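Local coordinates for phosphonate monoester hydrolase (Ruegeria pomeroyi, PDB 4UPK), which belongs to the hydrolases of the sulfatase family, within the alkaline phosphatase clan, and forms an assembly of four chains, at residues H174-N177 with A181-D184; R192-A195 with P199-N202; D339-V344 with L399-Q404. All blocks are in the same frame, centred on the assembly; numbering follows the deposited sequence.

In the fold
Read from the N terminus, the three contacts follow one another in series, and none nests in or crosses another. Contact 1 closes a tight connection of three residues where helix 169-177 gives way to the long loop that leads to helix 213-224. Contact 2 lies further along the same loop and pinches off another short excursion; its centre is about 20 Å from that of contact 1. Contact 3 spans 54 intervening residues and ties strand 340-346 of the large mixed sheet to helix 394-402. It lies across the chain's centre from contact 2, about 45 Å between their centres, so two local loop closures contrast with one longer-range union of sheet and helix.

Contact 1: residues H174-N177 with A181-D184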
loop_
_atom_site.group_PDB
_atom_site.type_symbol
_atom_site.label_atom_id
_atom_site.label_comp_id
_atom_site.label_asym_id
_atom_site.label_seq_id
_atom_site.Cartn_x
_atom_site.Cartn_y
_atom_site.Cartn_z
ATOM N N HIS A 174 8.647 -38.074 -0.449
ATOM C CA HIS A 174 8.028 -39.299 0.075
ATOM C C HIS A 174 8.472 -40.489 -0.813
ATOM O O HIS A 174 8.934 -41.505 -0.298
ATOM C CB HIS A 174 6.484 -39.159 0.090
ATOM C CG HIS A 174 5.771 -40.382 0.604
ATOM N ND1 HIS A 174 5.010 -41.183 -0.232
ATOM C CD2 HIS A 174 5.779 -40.932 1.839
ATOM C CE1 HIS A 174 4.543 -42.153 0.534
ATOM N NE2 HIS A 174 5.001 -42.056 1.776
ATOM N N LEU A 175 8.425 -40.304 -2.144
ATOM C CA LEU A 175 8.838 -41.296 -3.143
ATOM C C LEU A 175 10.329 -41.643 -3.079
ATOM O O LEU A 175 10.665 -42.823 -3.132
ATOM C CB LEU A 175 8.415 -40.886 -4.576
ATOM C CG LEU A 175 6.908 -40.810 -4.869
ATOM C CD1 LEU A 175 6.659 -40.130 -6.190
ATOM C CD2 LEU A 175 6.265 -42.186 -4.889
ATOM N N LYS A 176 11.222 -40.636 -2.953
ATOM C CA LYS A 176 12.659 -40.887 -2.837
ATOM C C LYS A 176 12.973 -41.634 -1.537
ATOM O O LYS A 176 13.751 -42.595 -1.564
ATOM C CB LYS A 176 13.469 -39.583 -2.927
ATOM C CG LYS A 176 13.657 -39.077 -4.355
ATOM C CD LYS A 176 14.093 -37.603 -4.409
ATOM C CE LYS A 176 13.813 -36.946 -5.746
ATOM N NZ LYS A 176 14.593 -37.550 -6.864
ATOM N N ASN A 177 12.349 -41.215 -0.408
ATOM C CA ASN A 177 12.545 -41.813 0.934
ATOM C C ASN A 177 12.029 -43.245 1.081
ATOM O O ASN A 177 12.562 -44.012 1.882
ATOM C CB ASN A 177 11.982 -40.913 2.034
ATOM C CG ASN A 177 12.719 -39.606 2.176
ATOM O OD1 ASN A 177 13.885 -39.465 1.791
ATOM N ND2 ASN A 177 12.054 -38.619 2.734
ATOM N N ALA A 181 13.061 -45.393 -7.540
ATOM C CA ALA A 181 14.150 -44.948 -8.389
ATOM C C ALA A 181 13.617 -44.095 -9.518
ATOM O O ALA A 181 12.818 -44.578 -10.323
ATOM C CB ALA A 181 14.917 -46.155 -8.932
ATOM N N PHE A 182 14.015 -42.813 -9.552
ATOM C CA PHE A 182 13.637 -41.857 -10.601
ATOM C C PHE A 182 14.633 -40.711 -10.655
ATOM O O PHE A 182 14.911 -40.081 -9.635
ATOM C CB PHE A 182 12.167 -41.371 -10.499
ATOM C CG PHE A 182 11.793 -40.560 -9.278
ATOM C CD1 PHE A 182 11.486 -41.186 -8.067
ATOM C CD2 PHE A 182 11.720 -39.169 -9.343
ATOM C CE1 PHE A 182 11.150 -40.435 -6.936
ATOM C CE2 PHE A 182 11.343 -38.419 -8.223
ATOM C CZ PHE A 182 11.068 -39.056 -7.025
ATOM N N ASP A 183 15.218 -40.488 -11.828
ATOM C CA ASP A 183 16.209 -39.426 -12.020
ATOM C C ASP A 183 15.577 -38.109 -12.474
ATOM O O ASP A 183 16.236 -37.073 -12.443
ATOM C CB ASP A 183 17.319 -39.895 -12.974
ATOM C CG ASP A 183 18.239 -40.918 -12.335
ATOM O OD1 ASP A 183 17.906 -42.126 -12.377
ATOM O OD2 ASP A 183 19.266 -40.510 -11.755
ATOM N N ASP A 184 14.293 -38.158 -12.854
ATOM C CA ASP A 184 13.475 -37.033 -13.321
ATOM C C ASP A 184 12.054 -37.201 -12.788
ATOM O O ASP A 184 11.559 -38.331 -12.732
ATOM C CB ASP A 184 13.425 -37.037 -14.865
ATOM C CG ASP A 184 14.176 -35.921 -15.562
ATOM O OD1 ASP A 184 15.401 -35.754 -15.294
ATOM O OD2 ASP A 184 13.577 -35.274 -16.436
#
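Phe182 folds back against the end of the helix that precedes it, and two consecutive helical residues, Leu175 and Lys176, receive its ring. Phe182 contributes the most buried surface. Its CE1 lies 3.6 Å from CB of Leu175, an apolar contact made by the base of the leucine side chain; Leu175 also packs on Tyr180 and Tyr207. Lys176 supplies the longer reach. Its aliphatic chain runs across the ring at about a right angle, with CG 3.7 Å from CZ of Phe182 and CE 3.7 Å from the same CZ. A bend at the last torsion (chi4 -64°) then brings the amino group obliquely up to the phenyl ring. The resulting cation-pi contact is off-centre: NZ stands 4.1 Å from the centroid of the Phe182 ring, 30° off its normal, and is closest to CE2, at 3.6 Å.

The chain reverses after helix 169-177, within the sulfatase-family part of the chain, so that a phenylalanine of the departing loop packs on the last turn of the helix. Phe182 reaches it with CG set between its own backbone N and carbonyl carbon (chi1 65°), a rotamer that brings the ring back toward the helix although its CB bond is not aimed there. Val188, further down the loop, also packs on the phenylalanine. The lysine belongs to a subunit boundary as well: its side chain packs on Pro226 of the second subunit, and the neighbouring Asn177 gives a hydrogen bond from ND2 to the backbone oxygen of Leu222 in that same subunit.

Contact 2: residues R192-A195 with P199-N202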
loop_
_atom_site.group_PDB
_atom_site.type_symbol
_atom_site.label_atom_id
_atom_site.label_comp_id
_atom_site.label_asym_id
_atom_site.label_seq_id
_atom_site.Cartn_x
_atom_site.Cartn_y
_atom_site.Cartn_z
ATOM N N ARG A 192 4.149 -48.633 -15.920
ATOM C CA ARG A 192 5.067 -49.773 -15.913
ATOM C C ARG A 192 4.929 -50.560 -17.221
ATOM O O ARG A 192 3.822 -50.980 -17.571
ATOM C CB ARG A 192 4.772 -50.690 -14.720
ATOM C CG ARG A 192 5.893 -51.632 -14.314
ATOM C CD ARG A 192 5.548 -52.322 -12.995
ATOM N NE ARG A 192 5.361 -51.386 -11.867
ATOM C CZ ARG A 192 4.931 -51.742 -10.655
ATOM N NH1 ARG A 192 4.626 -53.009 -10.394
ATOM N NH2 ARG A 192 4.803 -50.832 -9.699
ATOM N N PRO A 193 6.035 -50.721 -17.978
ATOM C CA PRO A 193 5.955 -51.522 -19.207
ATOM C C PRO A 193 5.893 -53.022 -18.866
ATOM O O PRO A 193 6.088 -53.400 -17.705
ATOM C CB PRO A 193 7.248 -51.157 -19.952
ATOM C CG PRO A 193 8.225 -50.797 -18.881
ATOM C CD PRO A 193 7.428 -50.290 -17.692
ATOM N N ASP A 194 5.647 -53.876 -19.876
ATOM C CA ASP A 194 5.618 -55.328 -19.713
ATOM C C ASP A 194 6.986 -55.861 -19.284
ATOM O O ASP A 194 7.974 -55.122 -19.344
ATOM C CB ASP A 194 5.144 -56.013 -21.007
ATOM C CG ASP A 194 3.684 -55.760 -21.358
ATOM O OD1 ASP A 194 2.996 -55.035 -20.591
ATOM O OD2 ASP A 194 3.227 -56.282 -22.398
ATOM N N ALA A 195 7.038 -57.145 -18.834
ATOM C CA ALA A 195 8.266 -57.830 -18.396
ATOM C C ALA A 195 9.379 -57.703 -19.436
ATOM O O ALA A 195 10.517 -57.429 -19.069
ATOM C CB ALA A 195 7.982 -59.293 -18.108
ATOM N N PRO A 199 6.230 -51.016 -23.934
ATOM C CA PRO A 199 5.376 -50.011 -23.271
ATOM C C PRO A 199 3.919 -50.452 -23.250
ATOM O O PRO A 199 3.419 -51.007 -24.235
ATOM C CB PRO A 199 5.587 -48.739 -24.106
ATOM C CG PRO A 199 6.850 -48.967 -24.848
ATOM C CD PRO A 199 6.898 -50.443 -25.118
ATOM N N ARG A 200 3.278 -50.284 -22.083
ATOM C CA ARG A 200 1.902 -50.683 -21.825
ATOM C C ARG A 200 1.117 -49.442 -21.402
ATOM O O ARG A 200 1.464 -48.798 -20.402
ATOM C CB ARG A 200 1.868 -51.827 -20.769
ATOM C CG ARG A 200 0.478 -52.315 -20.339
ATOM C CD ARG A 200 -0.367 -52.917 -21.450
ATOM N NE ARG A 200 0.120 -54.236 -21.851
ATOM C CZ ARG A 200 -0.518 -55.045 -22.694
ATOM N NH1 ARG A 200 -1.663 -54.668 -23.250
ATOM N NH2 ARG A 200 -0.013 -56.236 -22.988
ATOM N N LEU A 201 0.085 -49.095 -22.197
ATOM C CA LEU A 201 -0.754 -47.900 -21.998
ATOM C C LEU A 201 -1.435 -47.836 -20.627
ATOM O O LEU A 201 -1.377 -46.784 -19.973
ATOM C CB LEU A 201 -1.754 -47.719 -23.169
ATOM C CG LEU A 201 -2.503 -46.363 -23.335
ATOM C CD1 LEU A 201 -1.543 -45.184 -23.446
ATOM C CD2 LEU A 201 -3.429 -46.420 -24.553
ATOM N N ASN A 202 -2.053 -48.954 -20.191
ATOM C CA ASN A 202 -2.693 -49.041 -18.872
ATOM C C ASN A 202 -1.845 -49.842 -17.885
ATOM O O ASN A 202 -2.376 -50.506 -16.984
ATOM C CB ASN A 202 -4.144 -49.544 -18.955
ATOM C CG ASN A 202 -4.322 -50.900 -19.575
ATOM O OD1 ASN A 202 -3.369 -51.537 -20.049
ATOM N ND2 ASN A 202 -5.571 -51.367 -19.567
#
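Arg200 grips the carboxylate of Asp194 side-on, its NE and NH2 each serving a different oxygen. The NE bond to OD1 of Asp194 measures 3.2 Å and is nearly straight (174°), with the oxygen close to the guanidinium plane. Its companion, from NH2 of Arg200 to OD2 of Asp194, is 3.3 Å long, more bent, and tilted from that plane. Both oxygens accept through their syn lone pairs, yet the carboxylate and guanidinium planes stand 31° apart, which fits one bond being well aligned and the other less so.

The conformation of the arginine accounts for this grip. Its CG is extended away from the backbone N (chi1 177°), but the chain then bends at chi2 and chi3, which present NE and NH2 to the acid. CG of Asp194 is anti to its carbonyl carbon and beside its own N, bringing the carboxylate to the arginine. CB of Arg200, its bond aimed at the other segment, lies 3.4 Å from OD1 of Asp194.

Beside the ion pair the two loop segments come together through prolines, CB of Pro193 being 4.0 Å from CA of Pro199. Elsewhere, Arg192 packs on Pro204, and Leu201 and Asn202 rest on helix 303-333. Three residues separate the segments, and the pair is a salt bridge closing the neck of a short, surface-exposed loop excursion, without regular helix or strand, in the long connection between helices 169-177 and 213-224.

Contact 3: residues D339-V344 with L399-Q404; sequences DTLIVV and LDWVGQ
Leu341 lays its CB over one face of the Trp401 indole, directly above the six-membered ring. This CH-pi contact joins a strand to a helix packed on the large mixed sheet, part of the alpha/beta core expected of the alkaline phosphatase clan. Strand 340-346 is bracketed within that sheet by strand 35-41, parallel to it, and strand 372-375, antiparallel to it, while Trp401 reaches strand 340-346 from helix 394-402.

The CB of Leu341 lies 3.5 Å from the centroid of the six-membered ring and only 8° off its normal. Its nearest ring atom is CE3 of Trp401, at 3.6 Å. The leucine and tryptophan side chains run antiparallel alongside each other, and CD2 of Leu341 passes 3.9 Å from CB of Trp401. Both residues direct their CB bonds at the other segment, and the extended first torsion of Trp401 (chi1 -171°) carries the indole out from the helix to the strand.

Nearby, Trp401 also packs on Val36 of strand 35-41 and on Pro377, and Leu341 on Ile374. Next to the tryptophan, Asp400 forms a salt bridge with Arg416 and a hydrogen bond with Ser414. The helix finishes just beyond the tryptophan in a Schellman motif, Gly403 adopting positive phi, and N of Gln404 reaches back to O of Leu399 at 2.8 Å. At the strand's entrance, CH2 of Trp401 comes within 4.1 Å of the carbonyl O of Asp339, which approaches the rim of the indole almost level with the ring.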
loop_
_atom_site.group_PDB
_atom_site.type_symbol
_atom_site.label_atom_id
_atom_site.label_comp_id
_atom_site.label_asym_id
_atom_site.label_seq_id
_atom_site.Cartn_x
_atom_site.Cartn_y
_atom_site.Cartn_z
ATOM N N ASP A 339 -21.521 -30.882 12.499
ATOM C CA ASP A 339 -21.194 -29.460 12.722
ATOM C C ASP A 339 -20.284 -28.830 11.615
ATOM O O ASP A 339 -19.660 -27.782 11.861
ATOM C CB ASP A 339 -20.506 -29.295 14.104
ATOM C CG ASP A 339 -21.379 -29.486 15.338
ATOM O OD1 ASP A 339 -22.628 -29.568 15.191
ATOM O OD2 ASP A 339 -20.822 -29.504 16.454
ATOM N N THR A 340 -20.205 -29.470 10.417
ATOM C CA THR A 340 -19.340 -29.015 9.314
ATOM C C THR A 340 -20.092 -28.744 8.007
ATOM O O THR A 340 -20.885 -29.573 7.547
ATOM C CB THR A 340 -18.185 -30.029 9.104
ATOM O OG1 THR A 340 -17.469 -30.148 10.326
ATOM C CG2 THR A 340 -17.195 -29.638 7.975
ATOM N N LEU A 341 -19.776 -27.598 7.378
ATOM C CA LEU A 341 -20.262 -27.272 6.054
ATOM C C LEU A 341 -19.289 -27.987 5.109
ATOM O O LEU A 341 -18.092 -27.650 5.066
ATOM C CB LEU A 341 -20.270 -25.742 5.785
ATOM C CG LEU A 341 -20.546 -25.294 4.343
ATOM C CD1 LEU A 341 -21.965 -25.677 3.887
ATOM C CD2 LEU A 341 -20.312 -23.829 4.173
ATOM N N ILE A 342 -19.792 -29.017 4.412
ATOM C CA ILE A 342 -19.014 -29.807 3.465
ATOM C C ILE A 342 -19.390 -29.386 2.064
ATOM O O ILE A 342 -20.574 -29.398 1.712
ATOM C CB ILE A 342 -19.114 -31.355 3.687
ATOM C CG1 ILE A 342 -18.676 -31.751 5.132
ATOM C CG2 ILE A 342 -18.295 -32.120 2.620
ATOM C CD1 ILE A 342 -18.986 -33.215 5.556
ATOM N N VAL A 343 -18.389 -28.961 1.286
ATOM C CA VAL A 343 -18.585 -28.558 -0.100
ATOM C C VAL A 343 -17.682 -29.438 -0.967
ATOM O O VAL A 343 -16.453 -29.415 -0.830
ATOM C CB VAL A 343 -18.370 -27.044 -0.402
ATOM C CG1 VAL A 343 -18.749 -26.727 -1.850
ATOM C CG2 VAL A 343 -19.137 -26.141 0.559
ATOM N N VAL A 344 -18.306 -30.238 -1.840
ATOM C CA VAL A 344 -17.578 -31.108 -2.758
ATOM C C VAL A 344 -17.998 -30.743 -4.177
ATOM O O VAL A 344 -19.193 -30.729 -4.496
ATOM C CB VAL A 344 -17.688 -32.633 -2.461
ATOM C CG1 VAL A 344 -16.784 -33.445 -3.401
ATOM C CG2 VAL A 344 -17.336 -32.939 -1.008
ATOM N N LEU A 399 -19.458 -17.948 2.978
ATOM C CA LEU A 399 -19.503 -16.697 3.750
ATOM C C LEU A 399 -20.832 -16.495 4.454
ATOM O O LEU A 399 -20.849 -16.133 5.633
ATOM C CB LEU A 399 -19.137 -15.463 2.888
ATOM C CG LEU A 399 -17.701 -15.425 2.314
ATOM C CD1 LEU A 399 -17.491 -14.161 1.505
ATOM C CD2 LEU A 399 -16.620 -15.582 3.425
ATOM N N ASP A 400 -21.946 -16.746 3.738
ATOM C CA ASP A 400 -23.299 -16.648 4.271
ATOM C C ASP A 400 -23.420 -17.576 5.489
ATOM O O ASP A 400 -23.755 -17.108 6.579
ATOM C CB ASP A 400 -24.313 -17.018 3.168
ATOM C CG ASP A 400 -25.787 -16.962 3.520
ATOM O OD1 ASP A 400 -26.114 -16.565 4.661
ATOM O OD2 ASP A 400 -26.619 -17.321 2.650
ATOM N N TRP A 401 -23.062 -18.874 5.312
ATOM C CA TRP A 401 -23.122 -19.900 6.349
ATOM C C TRP A 401 -22.302 -19.574 7.616
ATOM O O TRP A 401 -22.778 -19.850 8.716
ATOM C CB TRP A 401 -22.783 -21.277 5.762
ATOM C CG TRP A 401 -23.034 -22.410 6.704
ATOM C CD1 TRP A 401 -24.209 -23.079 6.892
ATOM C CD2 TRP A 401 -22.076 -23.022 7.582
ATOM N NE1 TRP A 401 -24.040 -24.074 7.830
ATOM C CE2 TRP A 401 -22.746 -24.047 8.285
ATOM C CE3 TRP A 401 -20.717 -22.785 7.861
ATOM C CZ2 TRP A 401 -22.096 -24.857 9.229
ATOM C CZ3 TRP A 401 -20.076 -23.586 8.795
ATOM C CH2 TRP A 401 -20.762 -24.611 9.466
ATOM N N VAL A 402 -21.114 -18.955 7.474
ATOM C CA VAL A 402 -20.273 -18.557 8.611
ATOM C C VAL A 402 -20.737 -17.209 9.222
ATOM O O VAL A 402 -20.311 -16.843 10.331
ATOM C CB VAL A 402 -18.737 -18.588 8.316
ATOM C CG1 VAL A 402 -18.298 -19.943 7.781
ATOM C CG2 VAL A 402 -18.309 -17.474 7.359
ATOM N N GLY A 403 -21.586 -16.487 8.485
ATOM C CA GLY A 403 -22.124 -15.197 8.899
ATOM C C GLY A 403 -21.193 -14.035 8.624
ATOM O O GLY A 403 -21.187 -13.060 9.377
ATOM N N GLN A 404 -20.390 -14.137 7.552
ATOM C CA GLN A 404 -19.430 -13.117 7.130
ATOM C C GLN A 404 -19.981 -12.381 5.913
ATOM O O GLN A 404 -20.525 -13.024 5.010
ATOM C CB GLN A 404 -18.064 -13.764 6.815
ATOM C CG GLN A 404 -16.950 -12.795 6.429
ATOM C CD GLN A 404 -16.643 -11.738 7.479
ATOM O OE1 GLN A 404 -16.591 -12.003 8.690
ATOM N NE2 GLN A 404 -16.391 -10.509 7.028
#